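Local coordinates for protein UDP-galactopyranose mutase (PDB 3HDQ) that probably interconverts UDP-galactopyranose and UDP-galactofuranose, binding the sugar nucleotide next to an FAD cofactor, at residues D262-F267 against Q357-V362; V43-L48 against Q53-V58; I124-V129 against F140-F145; L119-I124 against V129-G134. All blocks are in the same frame, centred on the assembly; numbering follows the deposited sequence.

Interaction 1 (D262-F267 against Q357-V362); sequences DAFFDF and QDVTFV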
loop_
_atom_site.group_PDB
_atom_site.type_symbol
_atom_site.label_atom_id
_atom_site.label_comp_id
_atom_site.label_asym_id
_atom_site.label_seq_id
_atom_site.Cartn_x
_atom_site.Cartn_y
_atom_site.Cartn_z
ATOM N N ASP A 262 -18.438 -2.261 22.926
ATOM C CA ASP A 262 -19.052 -3.419 23.554
ATOM C C ASP A 262 -18.057 -4.574 23.578
ATOM O O ASP A 262 -17.911 -5.247 24.594
ATOM C CB ASP A 262 -20.401 -3.805 22.917
ATOM C CG ASP A 262 -20.321 -3.987 21.402
ATOM O OD1 ASP A 262 -19.303 -3.594 20.794
ATOM O OD2 ASP A 262 -21.285 -4.524 20.816
ATOM N N ALA A 263 -17.342 -4.758 22.472
ATOM C CA ALA A 263 -16.374 -5.844 22.333
ATOM C C ALA A 263 -15.225 -5.713 23.315
ATOM O O ALA A 263 -14.710 -6.713 23.806
ATOM C CB ALA A 263 -15.829 -5.911 20.903
ATOM N N PHE A 264 -14.814 -4.483 23.597
ATOM C CA PHE A 264 -13.708 -4.283 24.524
ATOM C C PHE A 264 -14.065 -4.869 25.885
ATOM O O PHE A 264 -13.217 -5.428 26.578
ATOM C CB PHE A 264 -13.368 -2.804 24.651
ATOM C CG PHE A 264 -12.173 -2.537 25.509
ATOM C CD1 PHE A 264 -10.897 -2.530 24.960
ATOM C CD2 PHE A 264 -12.316 -2.299 26.865
ATOM C CE1 PHE A 264 -9.792 -2.288 25.755
ATOM C CE2 PHE A 264 -11.214 -2.057 27.661
ATOM C CZ PHE A 264 -9.952 -2.053 27.104
ATOM N N PHE A 265 -15.335 -4.745 26.255
ATOM C CA PHE A 265 -15.791 -5.219 27.544
ATOM C C PHE A 265 -16.572 -6.529 27.391
ATOM O O PHE A 265 -17.524 -6.793 28.129
ATOM C CB PHE A 265 -16.621 -4.136 28.243
ATOM C CG PHE A 265 -15.821 -2.913 28.627
ATOM C CD1 PHE A 265 -15.967 -1.717 27.933
ATOM C CD2 PHE A 265 -14.917 -2.960 29.685
ATOM C CE1 PHE A 265 -15.231 -0.598 28.286
ATOM C CE2 PHE A 265 -14.176 -1.835 30.047
ATOM C CZ PHE A 265 -14.336 -0.655 29.349
ATOM N N ASP A 266 -16.159 -7.341 26.422
ATOM C CA ASP A 266 -16.679 -8.698 26.252
ATOM C C ASP A 266 -18.208 -8.773 26.193
ATOM O O ASP A 266 -18.801 -9.745 26.664
ATOM C CB ASP A 266 -16.162 -9.619 27.369
ATOM C CG ASP A 266 -14.650 -9.840 27.305
ATOM O OD1 ASP A 266 -14.071 -9.834 26.195
ATOM O OD2 ASP A 266 -14.039 -10.036 28.380
ATOM N N PHE A 267 -18.838 -7.751 25.617
ATOM C CA PHE A 267 -20.293 -7.726 25.473
ATOM C C PHE A 267 -21.000 -8.035 26.794
ATOM O O PHE A 267 -22.086 -8.617 26.809
ATOM C CB PHE A 267 -20.731 -8.701 24.373
ATOM C CG PHE A 267 -19.912 -8.588 23.106
ATOM C CD1 PHE A 267 -20.181 -7.595 22.170
ATOM C CD2 PHE A 267 -18.860 -9.463 22.861
ATOM C CE1 PHE A 267 -19.422 -7.484 21.005
ATOM C CE2 PHE A 267 -18.099 -9.364 21.702
ATOM C CZ PHE A 267 -18.377 -8.368 20.770
ATOM N N GLN A 357 -8.766 2.217 34.058
ATOM C CA GLN A 357 -7.670 3.057 34.518
ATOM C C GLN A 357 -6.792 3.574 33.377
ATOM O O GLN A 357 -6.760 4.781 33.101
ATOM C CB GLN A 357 -6.844 2.322 35.585
ATOM C CG GLN A 357 -7.690 1.858 36.770
ATOM C CD GLN A 357 -6.866 1.474 37.989
ATOM O OE1 GLN A 357 -5.694 1.115 37.876
ATOM N NE2 GLN A 357 -7.486 1.544 39.167
ATOM N N ASP A 358 -6.100 2.663 32.705
ATOM C CA ASP A 358 -5.109 3.071 31.717
ATOM C C ASP A 358 -5.559 2.896 30.268
ATOM O O ASP A 358 -4.763 2.518 29.413
ATOM C CB ASP A 358 -3.803 2.321 31.957
ATOM C CG ASP A 358 -3.015 2.901 33.104
ATOM O OD1 ASP A 358 -3.019 2.277 34.187
ATOM O OD2 ASP A 358 -2.418 3.990 32.925
ATOM N N VAL A 359 -6.830 3.175 30.003
ATOM C CA VAL A 359 -7.359 3.093 28.654
ATOM C C VAL A 359 -8.151 4.346 28.327
ATOM O O VAL A 359 -9.013 4.762 29.103
ATOM C CB VAL A 359 -8.262 1.860 28.473
ATOM C CG1 VAL A 359 -8.697 1.725 27.023
ATOM C CG2 VAL A 359 -7.527 0.610 28.899
ATOM N N THR A 360 -7.851 4.966 27.191
ATOM C CA THR A 360 -8.730 6.021 26.697
ATOM C C THR A 360 -9.383 5.681 25.354
ATOM O O THR A 360 -8.751 5.150 24.440
ATOM C CB THR A 360 -8.115 7.461 26.771
ATOM O OG1 THR A 360 -8.323 8.153 25.537
ATOM C CG2 THR A 360 -6.658 7.438 27.092
ATOM N N PHE A 361 -10.678 5.966 25.280
ATOM C CA PHE A 361 -11.507 5.587 24.153
ATOM C C PHE A 361 -11.716 6.792 23.239
ATOM O O PHE A 361 -12.034 7.885 23.708
ATOM C CB PHE A 361 -12.848 5.029 24.660
ATOM C CG PHE A 361 -12.711 3.763 25.466
ATOM C CD1 PHE A 361 -12.139 3.787 26.730
ATOM C CD2 PHE A 361 -13.138 2.547 24.950
ATOM C CE1 PHE A 361 -11.993 2.638 27.456
ATOM C CE2 PHE A 361 -12.997 1.384 25.681
ATOM C CZ PHE A 361 -12.427 1.432 26.943
ATOM N N VAL A 362 -11.511 6.589 21.938
ATOM C CA VAL A 362 -11.581 7.677 20.961
ATOM C C VAL A 362 -12.086 7.155 19.635
ATOM O O VAL A 362 -11.729 6.051 19.236
ATOM C CB VAL A 362 -10.191 8.301 20.675
ATOM C CG1 VAL A 362 -10.351 9.615 19.917
ATOM C CG2 VAL A 362 -9.406 8.506 21.960
#
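Just behind F264 and F265, the two rings that meet F361, the carbonyl O of D262 is gripped by two amides: F267 N at 2.9 Å and, weakly, F265 N. With D266 N bonded to A263 O and D266 at positive phi, this is a Schellman motif, which stops helix 261-264 and turns the chain. The contact is an aromatic cluster. F264 has its ring anti to the backbone N (chi1 -176°), which carries it toward strand 359-361. F361 comes edge-on over one face of F264, CZ of F361 lying 3.7 Å from CD2 of F264, with the planes at 82°: a T-shaped pair. F265 comes at F361 from the opposite direction. Its ring runs nearly parallel to that of F361 but is slid aside, so the two overlap little, with F265 CE1 3.7 Å from F361 CZ. F264 CD2 also sits over the centre of the F265 ring. F264 CZ rests 4.0 Å from V359 CG1. An alanine at F264 is likely to leave the edge of F361 without a ring face and V359 without its aromatic neighbour. The F264 ring also meets Y257, and its side chain lies about 3 Å (nearest atoms) from that of Y243, an FAD-binding residue. Helix end and edge strand of the parallel sheet are thus joined here by ring packing, with the polar bonds serving the turn.

Interaction 2 (V43-L48 against Q53-V58); sequences VLAERL and QRVLIV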
loop_
_atom_site.group_PDB
_atom_site.type_symbol
_atom_site.label_atom_id
_atom_site.label_comp_id
_atom_site.label_asym_id
_atom_site.label_seq_id
_atom_site.Cartn_x
_atom_site.Cartn_y
_atom_site.Cartn_z
ATOM N N VAL A 43 -3.976 9.895 14.281
ATOM C CA VAL A 43 -3.759 11.265 14.721
ATOM C C VAL A 43 -3.102 11.245 16.094
ATOM O O VAL A 43 -2.167 11.995 16.348
ATOM C CB VAL A 43 -5.067 12.071 14.785
ATOM C CG1 VAL A 43 -4.836 13.397 15.527
ATOM C CG2 VAL A 43 -5.595 12.341 13.390
ATOM N N LEU A 44 -3.583 10.377 16.978
ATOM C CA LEU A 44 -2.973 10.257 18.303
ATOM C C LEU A 44 -1.567 9.627 18.237
ATOM O O LEU A 44 -0.668 10.002 18.992
ATOM C CB LEU A 44 -3.897 9.517 19.267
ATOM C CG LEU A 44 -4.969 10.426 19.883
ATOM C CD1 LEU A 44 -6.212 9.650 20.302
ATOM C CD2 LEU A 44 -4.381 11.210 21.073
ATOM N N ALA A 45 -1.367 8.703 17.308
ATOM C CA ALA A 45 -0.035 8.142 17.123
ATOM C C ALA A 45 0.934 9.233 16.676
ATOM O O ALA A 45 2.062 9.312 17.159
ATOM C CB ALA A 45 -0.061 6.999 16.126
ATOM N N GLU A 46 0.489 10.085 15.760
ATOM C CA GLU A 46 1.352 11.150 15.245
ATOM C C GLU A 46 1.687 12.192 16.316
ATOM O O GLU A 46 2.850 12.567 16.484
ATOM C CB GLU A 46 0.718 11.823 14.016
ATOM C CG GLU A 46 1.610 12.863 13.339
ATOM C CD GLU A 46 1.504 14.240 13.980
ATOM O OE1 GLU A 46 0.389 14.631 14.393
ATOM O OE2 GLU A 46 2.533 14.937 14.065
ATOM N N ARG A 47 0.658 12.661 17.026
ATOM C CA ARG A 47 0.837 13.646 18.089
ATOM C C ARG A 47 1.728 13.117 19.212
ATOM O O ARG A 47 2.680 13.774 19.600
ATOM C CB ARG A 47 -0.511 14.088 18.659
ATOM C CG ARG A 47 -1.375 14.883 17.678
ATOM C CD ARG A 47 -0.841 16.308 17.473
ATOM N NE ARG A 47 0.366 16.314 16.655
ATOM C CZ ARG A 47 1.323 17.231 16.737
ATOM N NH1 ARG A 47 2.391 17.152 15.951
ATOM N NH2 ARG A 47 1.214 18.219 17.613
ATOM N N LEU A 48 1.416 11.934 19.731
ATOM C CA LEU A 48 2.203 11.369 20.821
ATOM C C LEU A 48 3.661 11.151 20.367
ATOM O O LEU A 48 4.606 11.418 21.114
ATOM C CB LEU A 48 1.587 10.060 21.332
ATOM C CG LEU A 48 0.507 9.951 22.430
ATOM C CD1 LEU A 48 0.575 11.062 23.480
ATOM C CD2 LEU A 48 -0.909 9.786 21.889
ATOM N N GLN A 53 7.032 10.174 22.593
ATOM C CA GLN A 53 6.488 8.943 23.145
ATOM C C GLN A 53 6.640 7.809 22.163
ATOM O O GLN A 53 6.410 7.985 20.971
ATOM C CB GLN A 53 5.016 9.113 23.463
ATOM C CG GLN A 53 4.733 10.255 24.402
ATOM C CD GLN A 53 5.306 10.002 25.771
ATOM O OE1 GLN A 53 5.057 8.956 26.377
ATOM N NE2 GLN A 53 6.096 10.943 26.264
ATOM N N ARG A 54 7.014 6.642 22.663
ATOM C CA ARG A 54 7.093 5.453 21.829
ATOM C C ARG A 54 5.715 4.854 21.602
ATOM O O ARG A 54 4.973 4.584 22.547
ATOM C CB ARG A 54 8.016 4.418 22.464
ATOM C CG ARG A 54 9.482 4.743 22.282
ATOM C CD ARG A 54 10.320 4.059 23.333
ATOM N NE ARG A 54 10.532 2.647 23.045
ATOM C CZ ARG A 54 10.886 1.756 23.962
ATOM N NH1 ARG A 54 11.054 2.135 25.224
ATOM N NH2 ARG A 54 11.065 0.489 23.620
ATOM N N VAL A 55 5.380 4.633 20.341
ATOM C CA VAL A 55 4.049 4.179 20.000
ATOM C C VAL A 55 4.059 2.846 19.253
ATOM O O VAL A 55 4.831 2.650 18.326
ATOM C CB VAL A 55 3.314 5.258 19.173
ATOM C CG1 VAL A 55 1.919 4.793 18.793
ATOM C CG2 VAL A 55 3.257 6.562 19.968
ATOM N N LEU A 56 3.219 1.914 19.689
ATOM C CA LEU A 56 2.917 0.753 18.882
ATOM C C LEU A 56 1.478 0.916 18.444
ATOM O O LEU A 56 0.575 1.013 19.285
ATOM C CB LEU A 56 3.082 -0.553 19.667
ATOM C CG LEU A 56 2.688 -1.805 18.876
ATOM C CD1 LEU A 56 3.616 -1.999 17.687
ATOM C CD2 LEU A 56 2.676 -3.050 19.757
ATOM N N ILE A 57 1.265 0.986 17.132
ATOM C CA ILE A 57 -0.092 1.089 16.620
ATOM C C ILE A 57 -0.458 -0.210 15.928
ATOM O O ILE A 57 0.292 -0.727 15.106
ATOM C CB ILE A 57 -0.299 2.321 15.692
ATOM C CG1 ILE A 57 -1.794 2.519 15.403
ATOM C CG2 ILE A 57 0.493 2.172 14.398
ATOM C CD1 ILE A 57 -2.146 3.869 14.746
ATOM N N VAL A 58 -1.612 -0.751 16.283
ATOM C CA VAL A 58 -1.992 -2.052 15.777
ATOM C C VAL A 58 -3.353 -1.988 15.076
ATOM O O VAL A 58 -4.216 -1.189 15.441
ATOM C CB VAL A 58 -1.972 -3.085 16.920
ATOM C CG1 VAL A 58 -3.182 -2.910 17.835
ATOM C CG2 VAL A 58 -1.913 -4.491 16.370
#
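A45 points toward strand 55-58 and L48 touches it through CB, while the guanidinium of R47 on the helix beside them meets the E46 carboxylate at its edge. The two segments are the helix and second strand of the first beta-alpha-beta unit of a Rossmann-type fold, 30-35, 39-50 and 55-58, which serves FAD binding in this enzyme. The grip of R47 on E46 is side-on and nearly coplanar with the guanidinium: R47 NE gives to E46 OE1 at 2.8 Å, and R47 NH1 to E46 OE2 at 2.9 Å, almost straight. R100, in a salt bridge to OE2, and the hydroxyl of Y97, bonded to OE1, are further partners of this buried carboxylate. Helix 43-48 packs on strand 55-58 with axes 9.2 Å apart and directions 169° from parallel, as expected where the chain doubles back. The interface is apolar. A45 CB sits between two strand side chains, 4.0 Å from V55 CG1 and 4.0 Å from I57 CD1; I34 and I235 of the flanking strands touch the same methyl. V55 spreads both branches on the helix: CG1, anti to the backbone N (chi1 179°), goes to A45, while CG2 lies 4.1 Å from L48 CB. I57 reaches on to A37, in the glycine-rich turn. At the far end the turn is closed by the backbone bond from Q53 N to L48 O, 3.1 Å long. Next to that bond, Q53 CB lies 3.3 Å from the same L48 O; Q53 CG stays near it, and a bend at chi2 turns the amide away.

Interaction 3 (I124-V129 against F140-F145); sequences INLDTV and FQVEEF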
loop_
_atom_site.group_PDB
_atom_site.type_symbol
_atom_site.label_atom_id
_atom_site.label_comp_id
_atom_site.label_asym_id
_atom_site.label_seq_id
_atom_site.Cartn_x
_atom_site.Cartn_y
_atom_site.Cartn_z
ATOM N N ILE A 124 -32.732 18.354 -0.340
ATOM C CA ILE A 124 -33.879 18.961 -1.010
ATOM C C ILE A 124 -33.672 20.470 -1.090
ATOM O O ILE A 124 -33.356 21.110 -0.083
ATOM C CB ILE A 124 -35.195 18.668 -0.249
ATOM C CG1 ILE A 124 -35.483 17.160 -0.240
ATOM C CG2 ILE A 124 -36.358 19.477 -0.847
ATOM C CD1 ILE A 124 -36.751 16.760 0.489
ATOM N N ASN A 125 -33.832 21.034 -2.286
ATOM C CA ASN A 125 -33.757 22.487 -2.456
ATOM C C ASN A 125 -34.824 23.043 -3.402
ATOM O O ASN A 125 -35.711 22.311 -3.848
ATOM C CB ASN A 125 -32.354 22.924 -2.896
ATOM C CG ASN A 125 -32.050 22.577 -4.349
ATOM O OD1 ASN A 125 -32.933 22.177 -5.111
ATOM N ND2 ASN A 125 -30.785 22.739 -4.737
ATOM N N LEU A 126 -34.718 24.337 -3.707
ATOM C CA LEU A 126 -35.626 25.016 -4.628
ATOM C C LEU A 126 -35.809 24.233 -5.938
ATOM O O LEU A 126 -36.943 23.959 -6.352
ATOM C CB LEU A 126 -35.130 26.452 -4.889
ATOM C CG LEU A 126 -36.098 27.567 -5.322
ATOM C CD1 LEU A 126 -35.696 28.236 -6.631
ATOM C CD2 LEU A 126 -37.557 27.110 -5.348
ATOM N N ASP A 127 -34.700 23.862 -6.577
ATOM C CA ASP A 127 -34.755 23.154 -7.857
ATOM C C ASP A 127 -35.377 21.778 -7.680
ATOM O O ASP A 127 -36.109 21.305 -8.554
ATOM C CB ASP A 127 -33.352 23.013 -8.485
ATOM C CG ASP A 127 -32.707 24.358 -8.795
ATOM O OD1 ASP A 127 -33.385 25.230 -9.368
ATOM O OD2 ASP A 127 -31.513 24.542 -8.479
ATOM N N THR A 128 -35.078 21.129 -6.556
ATOM C CA THR A 128 -35.667 19.818 -6.269
ATOM C C THR A 128 -37.198 19.883 -6.266
ATOM O O THR A 128 -37.873 19.051 -6.877
ATOM C CB THR A 128 -35.218 19.259 -4.903
ATOM O OG1 THR A 128 -33.786 19.222 -4.839
ATOM C CG2 THR A 128 -35.765 17.863 -4.715
ATOM N N VAL A 129 -37.737 20.864 -5.556
ATOM C CA VAL A 129 -39.184 21.040 -5.477
ATOM C C VAL A 129 -39.785 21.428 -6.843
ATOM O O VAL A 129 -40.731 20.796 -7.314
ATOM C CB VAL A 129 -39.550 22.084 -4.406
ATOM C CG1 VAL A 129 -41.056 22.343 -4.393
ATOM C CG2 VAL A 129 -39.056 21.618 -3.035
ATOM N N PHE A 140 -38.275 32.787 -2.188
ATOM C CA PHE A 140 -39.196 33.365 -1.212
ATOM C C PHE A 140 -40.494 32.568 -1.106
ATOM O O PHE A 140 -41.072 32.441 -0.031
ATOM C CB PHE A 140 -39.426 34.846 -1.515
ATOM C CG PHE A 140 -38.143 35.607 -1.678
ATOM C CD1 PHE A 140 -37.440 36.050 -0.570
ATOM C CD2 PHE A 140 -37.597 35.815 -2.937
ATOM C CE1 PHE A 140 -36.236 36.730 -0.715
ATOM C CE2 PHE A 140 -36.389 36.488 -3.086
ATOM C CZ PHE A 140 -35.712 36.946 -1.977
ATOM N N GLN A 141 -40.922 31.975 -2.210
ATOM C CA GLN A 141 -42.164 31.217 -2.188
ATOM C C GLN A 141 -42.007 29.793 -1.653
ATOM O O GLN A 141 -42.922 29.263 -1.023
ATOM C CB GLN A 141 -42.797 31.188 -3.573
ATOM C CG GLN A 141 -43.290 32.527 -4.035
ATOM C CD GLN A 141 -43.520 32.538 -5.527
ATOM O OE1 GLN A 141 -42.790 31.892 -6.283
ATOM N NE2 GLN A 141 -44.535 33.260 -5.960
ATOM N N VAL A 142 -40.864 29.166 -1.904
ATOM C CA VAL A 142 -40.698 27.783 -1.477
ATOM C C VAL A 142 -40.699 27.668 0.056
ATOM O O VAL A 142 -41.139 26.663 0.609
ATOM C CB VAL A 142 -39.457 27.114 -2.094
ATOM C CG1 VAL A 142 -38.188 27.596 -1.404
ATOM C CG2 VAL A 142 -39.592 25.594 -2.017
ATOM N N GLU A 143 -40.238 28.712 0.736
ATOM C CA GLU A 143 -40.333 28.745 2.189
ATOM C C GLU A 143 -41.792 28.705 2.625
ATOM O O GLU A 143 -42.180 27.942 3.520
ATOM C CB GLU A 143 -39.668 29.995 2.744
ATOM C CG GLU A 143 -39.585 29.991 4.249
ATOM C CD GLU A 143 -38.296 30.598 4.746
ATOM O OE1 GLU A 143 -38.064 31.795 4.478
ATOM O OE2 GLU A 143 -37.512 29.873 5.398
ATOM N N GLU A 144 -42.606 29.527 1.977
ATOM C CA GLU A 144 -44.025 29.576 2.295
ATOM C C GLU A 144 -44.655 28.228 1.952
ATOM O O GLU A 144 -45.450 27.682 2.720
ATOM C CB GLU A 144 -44.687 30.731 1.544
ATOM C CG GLU A 144 -43.765 31.952 1.434
ATOM C CD GLU A 144 -44.460 33.197 0.904
ATOM O OE1 GLU A 144 -45.246 33.813 1.665
ATOM O OE2 GLU A 144 -44.201 33.572 -0.266
ATOM N N PHE A 145 -44.271 27.685 0.803
ATOM C CA PHE A 145 -44.702 26.353 0.408
ATOM C C PHE A 145 -44.376 25.314 1.482
ATOM O O PHE A 145 -45.252 24.555 1.886
ATOM C CB PHE A 145 -44.064 25.946 -0.922
ATOM C CG PHE A 145 -44.368 24.531 -1.326
ATOM C CD1 PHE A 145 -45.564 24.221 -1.943
ATOM C CD2 PHE A 145 -43.465 23.511 -1.068
ATOM C CE1 PHE A 145 -45.855 22.927 -2.310
ATOM C CE2 PHE A 145 -43.748 22.212 -1.431
ATOM C CZ PHE A 145 -44.944 21.916 -2.059
#
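V142, the residue that meets both L126 and V129, has an uncommon helical rotamer: CG1 stands between the backbone N and the carbonyl carbon (chi1 76°), which sends CG2 toward V129. L126 is unusual as well, its chi2 of -124° lying far from a staggered value, and this twist brings CD2 to 3.8 Å from V142 CB, with CG1 of the same valine close by. V129 meets two residues one turn apart on helix 140-145, V142 and F145. Its CG2 is 4.1 Å from V142 CG2, and its CG1 is 4.0 Å from F145 CE2, met obliquely. All these contacts are apolar. The polar work is done at the start of helix 126-129, where N125 and T128 form a capping box: T128 N gives to N125 OD1 at 2.8 Å, nearly along the C=O axis, and N125 N gives to T128 OG1 at 3.1 Å. These bonds cap the first turn, which probably helps fix the helix start that carries L126 and V129. Beside the pair, V129 also touches F146 and V142 touches T203. N125 ND2 bonds D206 O, while T128 packs on F175 of helix 159-184, a residue that binds UDP.

Interaction 4 (L119-I124 against V129-G134); sequences LLPIPI and VNRLYG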
loop_
_atom_site.group_PDB
_atom_site.type_symbol
_atom_site.label_atom_id
_atom_site.label_comp_id
_atom_site.label_asym_id
_atom_site.label_seq_id
_atom_site.Cartn_x
_atom_site.Cartn_y
_atom_site.Cartn_z
ATOM N N LEU A 119 -33.385 12.389 -11.694
ATOM C CA LEU A 119 -32.263 12.629 -10.789
ATOM C C LEU A 119 -32.334 14.046 -10.228
ATOM O O LEU A 119 -32.138 15.028 -10.943
ATOM C CB LEU A 119 -30.930 12.372 -11.492
ATOM C CG LEU A 119 -30.771 10.921 -11.945
ATOM C CD1 LEU A 119 -29.475 10.729 -12.738
ATOM C CD2 LEU A 119 -30.830 9.982 -10.741
ATOM N N LEU A 120 -32.626 14.133 -8.937
ATOM C CA LEU A 120 -32.928 15.400 -8.289
ATOM C C LEU A 120 -31.946 15.682 -7.169
ATOM O O LEU A 120 -31.526 14.767 -6.484
ATOM C CB LEU A 120 -34.355 15.342 -7.720
ATOM C CG LEU A 120 -35.521 15.921 -8.532
ATOM C CD1 LEU A 120 -35.184 16.021 -10.014
ATOM C CD2 LEU A 120 -36.788 15.101 -8.303
ATOM N N PRO A 121 -31.605 16.960 -6.952
ATOM C CA PRO A 121 -30.672 17.307 -5.880
ATOM C C PRO A 121 -31.172 16.876 -4.502
ATOM O O PRO A 121 -32.340 17.094 -4.155
ATOM C CB PRO A 121 -30.609 18.841 -5.944
ATOM C CG PRO A 121 -31.100 19.198 -7.303
ATOM C CD PRO A 121 -32.089 18.150 -7.675
ATOM N N ILE A 122 -30.283 16.250 -3.741
ATOM C CA ILE A 122 -30.451 16.068 -2.301
ATOM C C ILE A 122 -29.149 16.604 -1.729
ATOM O O ILE A 122 -28.082 16.295 -2.257
ATOM C CB ILE A 122 -30.658 14.573 -1.933
ATOM C CG1 ILE A 122 -30.818 14.391 -0.427
ATOM C CG2 ILE A 122 -29.510 13.711 -2.446
ATOM C CD1 ILE A 122 -32.240 14.527 0.047
ATOM N N PRO A 123 -29.212 17.456 -0.694
ATOM C CA PRO A 123 -30.358 17.963 0.074
ATOM C C PRO A 123 -31.491 18.513 -0.796
ATOM O O PRO A 123 -31.236 19.064 -1.862
ATOM C CB PRO A 123 -29.754 19.117 0.886
ATOM C CG PRO A 123 -28.334 18.855 0.953
ATOM C CD PRO A 123 -27.959 18.124 -0.305
ATOM N N ILE A 124 -32.732 18.354 -0.340
ATOM C CA ILE A 124 -33.879 18.961 -1.010
ATOM C C ILE A 124 -33.672 20.470 -1.090
ATOM O O ILE A 124 -33.356 21.110 -0.083
ATOM C CB ILE A 124 -35.195 18.668 -0.249
ATOM C CG1 ILE A 124 -35.483 17.160 -0.240
ATOM C CG2 ILE A 124 -36.358 19.477 -0.847
ATOM C CD1 ILE A 124 -36.751 16.760 0.489
ATOM N N VAL A 129 -37.737 20.864 -5.556
ATOM C CA VAL A 129 -39.184 21.040 -5.477
ATOM C C VAL A 129 -39.785 21.428 -6.843
ATOM O O VAL A 129 -40.731 20.796 -7.314
ATOM C CB VAL A 129 -39.550 22.084 -4.406
ATOM C CG1 VAL A 129 -41.056 22.343 -4.393
ATOM C CG2 VAL A 129 -39.056 21.618 -3.035
ATOM N N ASN A 130 -39.233 22.458 -7.477
ATOM C CA ASN A 130 -39.715 22.849 -8.788
ATOM C C ASN A 130 -39.712 21.676 -9.769
ATOM O O ASN A 130 -40.697 21.429 -10.445
ATOM C CB ASN A 130 -38.916 24.043 -9.324
ATOM C CG ASN A 130 -39.318 25.361 -8.654
ATOM O OD1 ASN A 130 -40.408 25.472 -8.087
ATOM N ND2 ASN A 130 -38.440 26.359 -8.720
ATOM N N ARG A 131 -38.619 20.928 -9.821
ATOM C CA ARG A 131 -38.510 19.870 -10.805
ATOM C C ARG A 131 -39.444 18.708 -10.507
ATOM O O ARG A 131 -39.980 18.081 -11.431
ATOM C CB ARG A 131 -37.053 19.403 -10.968
ATOM C CG ARG A 131 -36.135 20.451 -11.618
ATOM C CD ARG A 131 -34.700 19.948 -11.763
ATOM N NE ARG A 131 -34.662 18.726 -12.562
ATOM C CZ ARG A 131 -33.677 17.830 -12.546
ATOM N NH1 ARG A 131 -32.608 17.999 -11.764
ATOM N NH2 ARG A 131 -33.768 16.753 -13.317
ATOM N N LEU A 132 -39.649 18.425 -9.223
ATOM C CA LEU A 132 -40.456 17.280 -8.823
ATOM C C LEU A 132 -41.934 17.492 -9.143
ATOM O O LEU A 132 -42.593 16.590 -9.661
ATOM C CB LEU A 132 -40.282 16.969 -7.326
ATOM C CG LEU A 132 -41.034 15.720 -6.832
ATOM C CD1 LEU A 132 -40.443 14.462 -7.444
ATOM C CD2 LEU A 132 -41.027 15.615 -5.316
ATOM N N TYR A 133 -42.450 18.681 -8.835
ATOM C CA TYR A 133 -43.889 18.950 -8.944
ATOM C C TYR A 133 -44.260 19.790 -10.169
ATOM O O TYR A 133 -45.439 20.066 -10.410
ATOM C CB TYR A 133 -44.394 19.667 -7.693
ATOM C CG TYR A 133 -44.282 18.882 -6.407
ATOM C CD1 TYR A 133 -44.864 17.619 -6.282
ATOM C CD2 TYR A 133 -43.624 19.414 -5.299
ATOM C CE1 TYR A 133 -44.768 16.891 -5.096
ATOM C CE2 TYR A 133 -43.527 18.689 -4.107
ATOM C CZ TYR A 133 -44.104 17.437 -4.017
ATOM O OH TYR A 133 -44.027 16.727 -2.852
ATOM N N GLY A 134 -43.253 20.205 -10.932
ATOM C CA GLY A 134 -43.468 21.083 -12.070
ATOM C C GLY A 134 -43.833 22.507 -11.673
ATOM O O GLY A 134 -44.605 23.166 -12.368
HETATM O O HOH W 1 -30.599 15.576 -13.191
#
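Polar contacts are made by L119 O and the exposed R131. R131 NH1 donates to L119 O weakly, at 3.1 Å and an angle of 124°, and a water gives its hydrogen to L119 O at 2.8 Å while accepting weakly from R131 NH2. The second kind is a methyl laid on a flat cation: L120 CD1 lies over the centre of one guanidinium face, 3.5 Å from R131 CZ. R131 reaches there through a bend at chi3 (58°), its chain sliding past L120 in the opposite direction. Strand 118-122, an outermost strand of the mixed sheet, is followed by helix 126-133, which runs back along it at 149° between axes; the cis peptide before P123 lies in the connection. I122 on this strand touches the bound UDP-galactose. Purely apolar contacts complete the account. L120 CD2 is 3.8 Å from L132 CD1, the two chains crossing at about a right angle, and L132 goes on to L171. A glycine at L120 would probably open a gap before L132 and leave one face of the R131 guanidinium without its methyl, held less firmly by weak polar bonds. At the start of the helix segment, I124 CG2 meets V129 CG2 at 4.1 Å.

Interactions 1 and 2 belong to the same parallel sheet and touch through V362 and L44; interactions 3 and 4 lie on the other side of the chain's centre, more than 40 Å away between centres. Interactions 3 and 4 share I124, V129 and helix 126-133, and are bridged by a probable hydrogen bond from T128 OG1 to P121 O. By burial, interactions 2 and 3 are core, interaction 4 is partly buried and interaction 1 is a surface contact. Aliphatic packing dominates interaction 2 and, with one phenylalanine ring, interaction 3; aromatic rings make interaction 1, while interaction 4 alone has a guanidinium and a water between its two segments, at an exposed side chain.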